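Side-chain contact in alpha-amylase (Eubacterium rectale DSM 17629, PDB 6AZ5), which probably binds starch through this family 41 carbohydrate-binding module of a cell-surface alpha-amylase: residues 86-91 / 100-105. Sequence-based numbering, arbitrary orientation.
Sequences ADRSFT and LYYVDG
Across the core of the beta-sandwich of this carbohydrate-binding module, Phe-90 and Arg-88 on strand 88-91 face Leu-100 and Tyr-102 on strand 99-103. The touching segments run roughly antiparallel, 158° apart, but share no hydrogen bond; each strand pairs with another neighbour, 66-72 and 3-10 respectively, so the contact is made by side chains, and by Arg-88 on the backbone of Gly-105. Leu-100 lays its branch point over one face of the Phe-90 ring in a CH-pi contact, Leu-100 CG lying 3.9 Å from the ring centroid. Leu-100 CD1 lies nearest Phe-90 CD2 and Leu-100 CD2 nearest Phe-90 CE2. The fork suits a flat ring, and Phe-5 and Ile-7 extend the apolar surroundings of Leu-100.

Farther along, where strand 99-103 gives way to Asp-104 and Gly-105, Arg-88 crosses Tyr-102 at about a right angle, Arg-88 CG 3.5 Å from Tyr-102 OH. With its chain bent at chi2 (-51°), Arg-88 brings the guanidinium between Ala-86 CB and Gly-105 C, each over the rim of an opposite face, with Arg-88 NH2 3.1 Å from Gly-105 C. Gly-105 has phi 113°, where a CB would press on the carbonyl O of Asp-104, hence the glycine. Asp-84 OD2 hydrogen-bonds Tyr-102 OH, which also bonds Ala-71 N, and forms a salt bridge with Arg-88 NE. One carboxylate thus ties both polar ends together, probably offsetting the arginine's charge near the apolar Phe-90 and Leu-100 pair.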
# COMPACT_ATOMS: atom_id res chain seq x y z
N ALA A 86 10.00 -4.16 -7.98
CA ALA A 86 11.01 -4.62 -7.01
C ALA A 86 10.49 -4.72 -5.57
O ALA A 86 9.39 -4.25 -5.27
CB ALA A 86 12.23 -3.69 -7.02
N ASP A 87 11.28 -5.34 -4.69
CA ASP A 87 11.04 -5.34 -3.24
C ASP A 87 10.99 -3.92 -2.70
O ASP A 87 11.91 -3.13 -2.92
CB ASP A 87 12.15 -6.10 -2.49
CG ASP A 87 11.89 -7.59 -2.40
OD1 ASP A 87 11.19 -8.14 -3.28
OD2 ASP A 87 12.40 -8.22 -1.44
N ARG A 88 9.94 -3.60 -1.95
CA ARG A 88 9.85 -2.29 -1.31
C ARG A 88 9.88 -2.43 0.21
O ARG A 88 9.86 -3.54 0.74
CB ARG A 88 8.59 -1.55 -1.75
CG ARG A 88 8.38 -1.49 -3.24
CD ARG A 88 9.62 -0.99 -3.97
NE ARG A 88 9.37 -0.87 -5.41
CZ ARG A 88 10.30 -0.60 -6.32
NH1 ARG A 88 11.56 -0.42 -5.96
NH2 ARG A 88 9.96 -0.52 -7.60
N SER A 89 9.93 -1.29 0.90
CA SER A 89 9.90 -1.30 2.35
C SER A 89 9.61 0.08 2.93
O SER A 89 9.80 1.10 2.27
CB SER A 89 11.22 -1.82 2.93
OG SER A 89 12.27 -0.91 2.69
N PHE A 90 9.14 0.08 4.17
CA PHE A 90 8.97 1.31 4.94
C PHE A 90 9.00 0.96 6.42
O PHE A 90 9.00 -0.21 6.79
CB PHE A 90 7.67 2.04 4.59
CG PHE A 90 6.42 1.31 4.98
CD1 PHE A 90 5.84 0.38 4.12
CD2 PHE A 90 5.78 1.57 6.18
CE1 PHE A 90 4.67 -0.29 4.47
CE2 PHE A 90 4.61 0.91 6.54
CZ PHE A 90 4.06 -0.03 5.68
N THR A 91 9.02 1.98 7.25
CA THR A 91 9.04 1.78 8.69
C THR A 91 7.73 2.28 9.29
O THR A 91 7.28 3.37 8.98
CB THR A 91 10.24 2.48 9.34
OG1 THR A 91 11.46 1.99 8.76
CG2 THR A 91 10.28 2.24 10.84
N LEU A 100 0.79 6.05 4.55
CA LEU A 100 1.88 5.76 3.63
C LEU A 100 1.44 6.01 2.19
O LEU A 100 0.33 5.67 1.79
CB LEU A 100 2.36 4.32 3.81
CG LEU A 100 3.41 4.07 4.90
CD1 LEU A 100 4.61 4.98 4.73
CD2 LEU A 100 2.83 4.21 6.30
N TYR A 101 2.33 6.63 1.42
CA TYR A 101 2.10 6.87 0.00
C TYR A 101 3.00 5.97 -0.83
O TYR A 101 4.22 6.15 -0.88
CB TYR A 101 2.33 8.33 -0.36
CG TYR A 101 1.38 9.27 0.33
CD1 TYR A 101 0.16 9.60 -0.25
CD2 TYR A 101 1.69 9.81 1.56
CE1 TYR A 101 -0.71 10.46 0.39
CE2 TYR A 101 0.83 10.67 2.20
CZ TYR A 101 -0.37 10.99 1.61
OH TYR A 101 -1.23 11.84 2.26
N TYR A 102 2.38 5.00 -1.48
CA TYR A 102 3.11 4.02 -2.26
C TYR A 102 2.83 4.27 -3.73
O TYR A 102 1.77 3.93 -4.25
CB TYR A 102 2.71 2.60 -1.82
CG TYR A 102 3.35 1.46 -2.56
CD1 TYR A 102 4.47 1.65 -3.36
CD2 TYR A 102 2.87 0.16 -2.41
CE1 TYR A 102 5.06 0.59 -4.03
CE2 TYR A 102 3.46 -0.91 -3.07
CZ TYR A 102 4.56 -0.69 -3.87
OH TYR A 102 5.16 -1.74 -4.53
N VAL A 103 3.80 4.90 -4.39
CA VAL A 103 3.79 5.01 -5.84
C VAL A 103 4.49 3.79 -6.41
O VAL A 103 5.61 3.49 -6.02
CB VAL A 103 4.48 6.30 -6.33
CG1 VAL A 103 4.82 6.20 -7.81
CG2 VAL A 103 3.59 7.51 -6.06
N ASP A 104 3.79 3.08 -7.29
CA ASP A 104 4.37 1.93 -7.97
C ASP A 104 5.70 2.34 -8.59
O ASP A 104 5.76 3.31 -9.35
CB ASP A 104 3.41 1.40 -9.04
CG ASP A 104 3.85 0.08 -9.61
OD1 ASP A 104 3.54 -0.96 -9.00
OD2 ASP A 104 4.53 0.07 -10.67
N GLY A 105 6.77 1.64 -8.23
CA GLY A 105 8.10 1.98 -8.70
C GLY A 105 9.06 2.49 -7.64
O GLY A 105 10.22 2.76 -7.93